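Local structure of CoA binding domain protein (3QA9) at residues T17-I22 and K74-D79; V101-Y106 and I123-R128. The protein is of unknown function but belongs to the CoA-binding family, whose members are built on a Rossmann-type nucleotide-binding fold. All blocks are in the same frame, centred on the assembly; numbering follows the deposited sequence.

Contact 1: T17-I22 and K74-D79; sequences TRYKKI and KIEVVD
The Y19 ring and the E76 carboxylate, their planes 65° apart, meet obliquely, with Y19 CD2 3.6 Å from E76 CD. V77 CG2 also comes to the Y19 ring obliquely, 3.7 Å from Y19 CB. K21 N donates almost straight to E76 OE1 over 3.1 Å, on the anti side and 30° out of the carboxylate plane, while K20 N adds a weak bond. A glutamate suits this place because its extended chain spans the gap to two amides just beyond the end of helix 9-18. In the parallel, Rossmann-type sheet, strand 21-25 begins here beside strand 77-80, and I22 pairs with V77. K21 O accepts from both E76 N (2.9 Å) and V77 N (3.1 Å); a break from extended backbone at E76 (psi -38°) lets both successive amides face the one carbonyl. Beta-branched I22 and V77 lie side by side on the same face. I22 CG1 sits beside its own backbone N and carries CD1 to 3.5 Å from V77 CB, and I22 also touches M130 of helix 130-137. K21 bends away, its ammonium group paired with D48 on strand 48-52.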
ATOM      1  N   THR A  17      -1.555  11.292  -5.750  1.00 17.11           N
ATOM      2  CA  THR A  17      -1.477  11.853  -7.083  1.00 20.15           C
ATOM      3  C   THR A  17      -0.153  11.615  -7.779  1.00 20.29           C
ATOM      4  O   THR A  17      -0.110  11.393  -8.977  1.00 17.96           O
ATOM      5  CB  THR A  17      -1.761  13.361  -7.062  1.00 20.25           C
ATOM      6  OG1 THR A  17      -0.846  14.008  -6.181  1.00 25.73           O
ATOM      7  CG2 THR A  17      -3.135  13.620  -6.596  1.00 20.86           C
ATOM      8  N   ARG A  18       0.934  11.646  -7.027  1.00 21.23           N
ATOM      9  CA  ARG A  18       2.253  11.480  -7.623  1.00 20.83           C
ATOM     10  C   ARG A  18       2.786  10.067  -7.841  1.00 21.79           C
ATOM     11  O   ARG A  18       3.554   9.825  -8.776  1.00 20.03           O
ATOM     12  CB  ARG A  18       3.274  12.289  -6.814  1.00 23.61           C
ATOM     13  CG  ARG A  18       2.909  13.758  -6.708  1.00 26.39           C
ATOM     14  CD  ARG A  18       3.928  14.544  -5.907  1.00 32.38           C
ATOM     15  NE  ARG A  18       3.540  15.947  -5.776  1.00 34.29           N
ATOM     16  CZ  ARG A  18       4.250  16.865  -5.129  1.00 36.60           C
ATOM     17  NH1 ARG A  18       5.395  16.529  -4.548  1.00 37.68           N
ATOM     18  NH2 ARG A  18       3.816  18.118  -5.062  1.00 36.99           N
ATOM     19  N   TYR A  19       2.373   9.133  -6.997  1.00 19.47           N
ATOM     20  CA  TYR A  19       2.857   7.757  -7.086  1.00 18.90           C
ATOM     21  C   TYR A  19       1.808   6.767  -7.564  1.00 20.90           C
ATOM     22  O   TYR A  19       0.807   6.549  -6.899  1.00 20.28           O
ATOM     23  CB  TYR A  19       3.365   7.333  -5.720  1.00 18.49           C
ATOM     24  CG  TYR A  19       4.473   8.206  -5.199  1.00 17.17           C
ATOM     25  CD1 TYR A  19       4.440   8.693  -3.900  1.00 15.34           C
ATOM     26  CD2 TYR A  19       5.584   8.493  -5.986  1.00 16.54           C
ATOM     27  CE1 TYR A  19       5.482   9.437  -3.390  1.00 14.09           C
ATOM     28  CE2 TYR A  19       6.638   9.241  -5.493  1.00 16.07           C
ATOM     29  CZ  TYR A  19       6.580   9.708  -4.190  1.00 15.69           C
ATOM     30  OH  TYR A  19       7.606  10.455  -3.676  1.00 16.84           O
ATOM     31  N   LYS A  20       2.048   6.147  -8.711  1.00 19.34           N
ATOM     32  CA  LYS A  20       1.081   5.208  -9.244  1.00 20.85           C
ATOM     33  C   LYS A  20       1.525   3.751  -9.194  1.00 21.14           C
ATOM     34  O   LYS A  20       0.732   2.856  -9.442  1.00 20.40           O
ATOM     35  CB  LYS A  20       0.717   5.610 -10.681  1.00 23.71           C
ATOM     36  CG  LYS A  20       0.223   7.041 -10.829  1.00 25.95           C
ATOM     37  CD  LYS A  20      -1.107   7.312 -10.125  1.00 27.58           C
ATOM     38  CE  LYS A  20      -1.398   8.812 -10.083  1.00 29.44           C
ATOM     39  NZ  LYS A  20      -2.733   9.192  -9.557  1.00 31.70           N
ATOM     40  N   LYS A  21       2.789   3.514  -8.859  1.00 19.88           N
ATOM     41  CA  LYS A  21       3.322   2.156  -8.800  1.00 19.55           C
ATOM     42  C   LYS A  21       3.199   1.598  -7.375  1.00 19.14           C
ATOM     43  O   LYS A  21       3.996   1.923  -6.490  1.00 18.13           O
ATOM     44  CB  LYS A  21       4.787   2.153  -9.284  1.00 21.00           C
ATOM     45  CG  LYS A  21       5.028   2.874 -10.638  1.00 23.46           C
ATOM     46  CD  LYS A  21       4.988   1.939 -11.870  1.00 29.93           C
ATOM     47  CE  LYS A  21       4.991   2.662 -13.236  1.00 30.99           C
ATOM     48  NZ  LYS A  21       4.111   2.010 -14.292  1.00 33.39           N
ATOM     49  N   ILE A  22       2.198   0.742  -7.172  1.00 19.22           N
ATOM     50  CA  ILE A  22       1.917   0.167  -5.854  1.00 19.59           C
ATOM     51  C   ILE A  22       2.177  -1.324  -5.687  1.00 19.58           C
ATOM     52  O   ILE A  22       1.832  -2.122  -6.552  1.00 21.72           O
ATOM     53  CB  ILE A  22       0.424   0.350  -5.467  1.00 19.32           C
ATOM     54  CG1 ILE A  22      -0.093   1.712  -5.933  1.00 22.07           C
ATOM     55  CG2 ILE A  22       0.257   0.182  -3.960  1.00 19.07           C
ATOM     56  CD1 ILE A  22       0.592   2.889  -5.291  1.00 22.18           C
ATOM     57  N   LYS A  74       9.690  -0.912 -10.939  1.00 26.03           N
ATOM     58  CA  LYS A  74       9.817   0.097  -9.879  1.00 25.08           C
ATOM     59  C   LYS A  74       8.566   0.096  -9.000  1.00 23.33           C
ATOM     60  O   LYS A  74       7.457  -0.102  -9.484  1.00 22.32           O
ATOM     61  CB  LYS A  74       9.958   1.500 -10.486  1.00 26.61           C
ATOM     62  CG  LYS A  74      10.056   2.638  -9.460  1.00 30.54           C
ATOM     63  CD  LYS A  74       9.767   4.015 -10.066  1.00 32.64           C
ATOM     64  CE  LYS A  74      10.023   5.112  -9.054  1.00 33.17           C
ATOM     65  NZ  LYS A  74      11.431   4.992  -8.602  1.00 35.93           N
ATOM     66  N   ILE A  75       8.756   0.300  -7.703  1.00 22.72           N
ATOM     67  CA  ILE A  75       7.646   0.375  -6.756  1.00 19.08           C
ATOM     68  C   ILE A  75       7.842   1.664  -5.966  1.00 20.09           C
ATOM     69  O   ILE A  75       8.951   1.966  -5.519  1.00 21.04           O
ATOM     70  CB  ILE A  75       7.621  -0.818  -5.784  1.00 18.40           C
ATOM     71  CG1 ILE A  75       7.316  -2.102  -6.555  1.00 19.37           C
ATOM     72  CG2 ILE A  75       6.551  -0.597  -4.711  1.00 18.04           C
ATOM     73  CD1 ILE A  75       5.982  -2.085  -7.269  1.00 18.18           C
ATOM     74  N   GLU A  76       6.775   2.438  -5.820  1.00 17.65           N
ATOM     75  CA  GLU A  76       6.859   3.699  -5.100  1.00 17.16           C
ATOM     76  C   GLU A  76       6.145   3.621  -3.761  1.00 16.22           C
ATOM     77  O   GLU A  76       6.616   4.176  -2.771  1.00 15.11           O
ATOM     78  CB  GLU A  76       6.268   4.812  -5.959  1.00 16.19           C
ATOM     79  CG  GLU A  76       6.969   4.941  -7.308  1.00 19.97           C
ATOM     80  CD  GLU A  76       6.206   5.794  -8.294  1.00 21.34           C
ATOM     81  OE1 GLU A  76       4.968   5.640  -8.383  1.00 18.85           O
ATOM     82  OE2 GLU A  76       6.851   6.605  -8.996  1.00 25.02           O
ATOM     83  N   VAL A  77       5.013   2.923  -3.734  1.00 15.49           N
ATOM     84  CA  VAL A  77       4.237   2.780  -2.508  1.00 15.34           C
ATOM     85  C   VAL A  77       4.013   1.320  -2.133  1.00 15.42           C
ATOM     86  O   VAL A  77       3.565   0.522  -2.961  1.00 16.67           O
ATOM     87  CB  VAL A  77       2.838   3.434  -2.641  1.00 15.01           C
ATOM     88  CG1 VAL A  77       2.016   3.167  -1.378  1.00 14.39           C
ATOM     89  CG2 VAL A  77       2.965   4.928  -2.879  1.00 15.75           C
ATOM     90  N   VAL A  78       4.326   0.977  -0.889  1.00 13.29           N
ATOM     91  CA  VAL A  78       4.096  -0.374  -0.386  1.00 13.74           C
ATOM     92  C   VAL A  78       2.912  -0.242   0.572  1.00 14.63           C
ATOM     93  O   VAL A  78       3.005   0.373   1.635  1.00 13.40           O
ATOM     94  CB  VAL A  78       5.330  -0.939   0.343  1.00 15.58           C
ATOM     95  CG1 VAL A  78       5.006  -2.310   0.929  1.00 15.96           C
ATOM     96  CG2 VAL A  78       6.497  -1.056  -0.632  1.00 15.45           C
ATOM     97  N   ASP A  79       1.790  -0.815   0.157  1.00 13.78           N
ATOM     98  CA  ASP A  79       0.530  -0.767   0.888  1.00 14.24           C
ATOM     99  C   ASP A  79       0.370  -2.070   1.660  1.00 15.99           C
ATOM    100  O   ASP A  79       0.249  -3.140   1.080  1.00 17.22           O
ATOM    101  CB  ASP A  79      -0.605  -0.569  -0.124  1.00 15.09           C
ATOM    102  CG  ASP A  79      -1.941  -0.238   0.519  1.00 17.30           C
ATOM    103  OD1 ASP A  79      -1.972   0.330   1.625  1.00 17.30           O
ATOM    104  OD2 ASP A  79      -2.967  -0.530  -0.126  1.00 17.79           O
TER

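Contact 2: V101-Y106 and I123-R128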
ATOM      1  N   VAL A 101       7.174   5.291  -0.081  1.00 13.77           N
ATOM      2  CA  VAL A 101       6.161   5.325   0.949  1.00 11.98           C
ATOM      3  C   VAL A 101       5.739   3.976   1.473  1.00 13.04           C
ATOM      4  O   VAL A 101       5.641   3.019   0.741  1.00 12.97           O
ATOM      5  CB  VAL A 101       4.894   6.013   0.387  1.00 12.16           C
ATOM      6  CG1 VAL A 101       3.735   5.958   1.404  1.00 13.97           C
ATOM      7  CG2 VAL A 101       5.218   7.442  -0.013  1.00 11.55           C
ATOM      8  N   VAL A 102       5.516   3.917   2.769  1.00 12.96           N
ATOM      9  CA  VAL A 102       5.000   2.714   3.374  1.00 12.91           C
ATOM     10  C   VAL A 102       3.656   3.119   3.944  1.00 12.00           C
ATOM     11  O   VAL A 102       3.579   3.976   4.811  1.00 11.05           O
ATOM     12  CB  VAL A 102       5.884   2.190   4.492  1.00 12.83           C
ATOM     13  CG1 VAL A 102       5.132   1.144   5.240  1.00 14.93           C
ATOM     14  CG2 VAL A 102       7.157   1.598   3.914  1.00 14.99           C
ATOM     15  N   TRP A 103       2.597   2.513   3.423  1.00 11.26           N
ATOM     16  CA  TRP A 103       1.243   2.821   3.860  1.00 12.60           C
ATOM     17  C   TRP A 103       0.669   1.695   4.720  1.00 12.98           C
ATOM     18  O   TRP A 103       0.456   0.586   4.240  1.00 13.28           O
ATOM     19  CB  TRP A 103       0.353   3.059   2.626  1.00 11.71           C
ATOM     20  CG  TRP A 103      -1.018   3.623   2.902  1.00 10.30           C
ATOM     21  CD1 TRP A 103      -1.987   3.078   3.694  1.00 11.91           C
ATOM     22  CD2 TRP A 103      -1.584   4.821   2.347  1.00 12.31           C
ATOM     23  NE1 TRP A 103      -3.120   3.850   3.662  1.00  9.59           N
ATOM     24  CE2 TRP A 103      -2.907   4.922   2.831  1.00 10.26           C
ATOM     25  CE3 TRP A 103      -1.111   5.804   1.462  1.00 11.96           C
ATOM     26  CZ2 TRP A 103      -3.754   5.983   2.491  1.00 11.32           C
ATOM     27  CZ3 TRP A 103      -1.957   6.862   1.117  1.00 12.21           C
ATOM     28  CH2 TRP A 103      -3.268   6.934   1.622  1.00 11.90           C
ATOM     29  N   PHE A 104       0.450   1.980   5.998  1.00 12.31           N
ATOM     30  CA  PHE A 104      -0.123   0.994   6.910  1.00 13.21           C
ATOM     31  C   PHE A 104      -1.644   1.116   6.916  1.00 13.12           C
ATOM     32  O   PHE A 104      -2.192   2.094   7.435  1.00 12.75           O
ATOM     33  CB  PHE A 104       0.369   1.209   8.345  1.00 12.31           C
ATOM     34  CG  PHE A 104       1.848   1.013   8.529  1.00 12.07           C
ATOM     35  CD1 PHE A 104       2.742   2.053   8.271  1.00 12.41           C
ATOM     36  CD2 PHE A 104       2.345  -0.194   9.017  1.00 12.51           C
ATOM     37  CE1 PHE A 104       4.112   1.889   8.498  1.00 13.41           C
ATOM     38  CE2 PHE A 104       3.714  -0.366   9.246  1.00 13.72           C
ATOM     39  CZ  PHE A 104       4.596   0.681   8.989  1.00 13.75           C
ATOM     40  N   GLN A 105      -2.330   0.134   6.343  1.00 13.89           N
ATOM     41  CA  GLN A 105      -3.790   0.156   6.331  1.00 14.86           C
ATOM     42  C   GLN A 105      -4.281   0.004   7.773  1.00 16.12           C
ATOM     43  O   GLN A 105      -3.488  -0.209   8.691  1.00 17.16           O
ATOM     44  CB  GLN A 105      -4.330  -0.991   5.462  1.00 14.29           C
ATOM     45  CG  GLN A 105      -4.000  -0.844   3.979  1.00 13.32           C
ATOM     46  CD  GLN A 105      -4.949   0.090   3.246  1.00 15.98           C
ATOM     47  OE1 GLN A 105      -4.538   0.845   2.359  1.00 15.36           O
ATOM     48  NE2 GLN A 105      -6.228   0.031   3.600  1.00 15.42           N
ATOM     49  N   TYR A 106      -5.586   0.111   7.983  1.00 15.92           N
ATOM     50  CA  TYR A 106      -6.120  -0.022   9.334  1.00 16.69           C
ATOM     51  C   TYR A 106      -5.673  -1.266  10.050  1.00 16.44           C
ATOM     52  O   TYR A 106      -5.671  -2.342   9.485  1.00 15.52           O
ATOM     53  CB  TYR A 106      -7.634  -0.046   9.326  1.00 17.37           C
ATOM     54  CG  TYR A 106      -8.263   1.140   8.704  1.00 19.09           C
ATOM     55  CD1 TYR A 106      -9.096   0.985   7.614  1.00 22.01           C
ATOM     56  CD2 TYR A 106      -8.049   2.411   9.212  1.00 21.01           C
ATOM     57  CE1 TYR A 106      -9.736   2.046   7.059  1.00 24.95           C
ATOM     58  CE2 TYR A 106      -8.686   3.509   8.662  1.00 24.66           C
ATOM     59  CZ  TYR A 106      -9.524   3.310   7.571  1.00 24.82           C
ATOM     60  OH  TYR A 106     -10.200   4.347   6.998  1.00 28.90           O
ATOM     61  N   ILE A 123       8.393   7.896   3.597  1.00 14.90           N
ATOM     62  CA  ILE A 123       7.259   8.549   4.220  1.00 14.63           C
ATOM     63  C   ILE A 123       6.397   7.412   4.738  1.00 14.98           C
ATOM     64  O   ILE A 123       6.340   6.337   4.155  1.00 14.13           O
ATOM     65  CB  ILE A 123       6.483   9.407   3.212  1.00 13.44           C
ATOM     66  CG1 ILE A 123       7.351  10.603   2.791  1.00 14.07           C
ATOM     67  CG2 ILE A 123       5.178   9.898   3.828  1.00 16.89           C
ATOM     68  CD1 ILE A 123       6.696  11.476   1.735  1.00 16.48           C
ATOM     69  N   ILE A 124       5.739   7.681   5.852  1.00 15.36           N
ATOM     70  CA  ILE A 124       4.897   6.736   6.568  1.00 17.23           C
ATOM     71  C   ILE A 124       3.450   7.243   6.568  1.00 14.83           C
ATOM     72  O   ILE A 124       3.217   8.393   6.892  1.00 15.99           O
ATOM     73  CB  ILE A 124       5.413   6.645   8.066  1.00 19.17           C
ATOM     74  CG1 ILE A 124       6.687   5.807   8.185  1.00 22.52           C
ATOM     75  CG2 ILE A 124       4.386   6.112   8.957  1.00 21.63           C
ATOM     76  CD1 ILE A 124       6.948   4.891   7.082  1.00 23.61           C
ATOM     77  N   VAL A 125       2.491   6.408   6.181  1.00 12.72           N
ATOM     78  CA  VAL A 125       1.074   6.781   6.243  1.00 12.68           C
ATOM     79  C   VAL A 125       0.527   5.707   7.176  1.00 13.13           C
ATOM     80  O   VAL A 125       0.830   4.532   6.995  1.00 12.08           O
ATOM     81  CB  VAL A 125       0.362   6.695   4.868  1.00 13.08           C
ATOM     82  CG1 VAL A 125      -1.109   7.079   5.028  1.00 11.65           C
ATOM     83  CG2 VAL A 125       1.031   7.638   3.878  1.00 12.45           C
ATOM     84  N   ALA A 126      -0.244   6.088   8.188  1.00 13.34           N
ATOM     85  CA  ALA A 126      -0.734   5.079   9.119  1.00 15.13           C
ATOM     86  C   ALA A 126      -2.180   5.247   9.546  1.00 14.48           C
ATOM     87  O   ALA A 126      -2.668   6.358   9.781  1.00 15.48           O
ATOM     88  CB  ALA A 126       0.173   5.032  10.348  1.00 15.11           C
ATOM     89  N   ASN A 127      -2.844   4.103   9.650  1.00 17.68           N
ATOM     90  CA  ASN A 127      -4.242   4.016  10.021  1.00 16.61           C
ATOM     91  C   ASN A 127      -5.133   4.807   9.060  1.00 17.23           C
ATOM     92  O   ASN A 127      -6.008   5.566   9.468  1.00 16.16           O
ATOM     93  CB  ASN A 127      -4.463   4.475  11.462  1.00 20.30           C
ATOM     94  CG  ASN A 127      -5.658   3.788  12.099  1.00 22.42           C
ATOM     95  OD1 ASN A 127      -6.447   4.411  12.788  1.00 25.86           O
ATOM     96  ND2 ASN A 127      -5.785   2.488  11.872  1.00 23.49           N
ATOM     97  N   ARG A 128      -4.871   4.620   7.773  1.00 15.10           N
ATOM     98  CA  ARG A 128      -5.635   5.219   6.691  1.00 14.95           C
ATOM     99  C   ARG A 128      -5.844   4.132   5.655  1.00 14.15           C
ATOM    100  O   ARG A 128      -5.155   3.130   5.669  1.00 14.44           O
ATOM    101  CB  ARG A 128      -4.875   6.372   6.034  1.00 12.19           C
ATOM    102  CG  ARG A 128      -4.521   7.492   6.961  1.00 16.08           C
ATOM    103  CD  ARG A 128      -4.099   8.695   6.182  1.00 16.71           C
ATOM    104  NE  ARG A 128      -3.346   9.661   6.981  1.00 17.22           N
ATOM    105  CZ  ARG A 128      -3.755  10.893   7.238  1.00 19.98           C
ATOM    106  NH1 ARG A 128      -4.918  11.304   6.767  1.00 19.86           N
ATOM    107  NH2 ARG A 128      -2.994  11.714   7.943  1.00 17.68           N
TER
HETATM  108  O   HOH W   1      -2.696   1.258  10.908  1.00 23.15           O
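V125 sets one methyl squarely on the indole of W103: CG1 lies 3.5 Å from the centroid of the six-membered ring, a CH-pi contact over the face, while CG2 reaches toward CE3 and V101 CG1. With V125 CG1 anti to the backbone N (chi1 179°), the compact branched side chain can meet the flat ring in this way. Residues I12 and I15 of helix 9-18 pack on V125, and L16 on W103, making this the tight side of the contact. At the indole edge, W103 NE1 donates to R128 O over 2.9 Å; the acceptor lies close to the indole plane, but NE1 stands above the carbonyl plane, 77° out of it. The bond gives the buried indole N-H a partner and, with V125 on the face, restricts the ring's rotation, and R128 CB presses on CZ2. The R128 guanidinium turns elsewhere, to D5. Strands 101-104 and 123-126 are the parallel pair of a beta-alpha-beta crossover through helix 111-119, with 123-126 at the edge of the sheet in this chain. V102 N donates to I123 O (2.9 Å), V125 N returns a bond to V102 O (3.0 Å), and F104 N donates to V125 O (2.8 Å). On the other face the two strands meet less closely: V102 CB stands 3.9 Å from I124 CD1, F104 has small A126 beside it and Y109 edge-to-face, and V125 O comes to the edge of the F104 ring. Past the strand ends the fit loosens further. N127, in a left-handed helical conformation, gives F104 O only a weak bond, and a water donates to Q105 O over 2.8 Å while accepting weakly from N127. Beyond it, exposed Y106 sets its CD2 edge 3.5 Å from N127 ND2, ring and amide nearly perpendicular.

Contact 1 and contact 2 share one parallel sheet, their centres about 12 Å apart, and meet where strand 77-80 runs beside strand 101-104. The seam is a backbone one: V78 N lies 2.9 Å from V101 O, and V78 O lies 2.8 Å from W103 N, both probable hydrogen bonds. On one face, V77 of contact 1 touches V101 of contact 2, and D79 OD1 comes within 3.4 Å of W103 CD1. Helix 9-18 leads into 17-22 and also covers the W103 and V125 face of contact 2; M130 of helix 130-137 bridges the two contacts, touching D79 and W103.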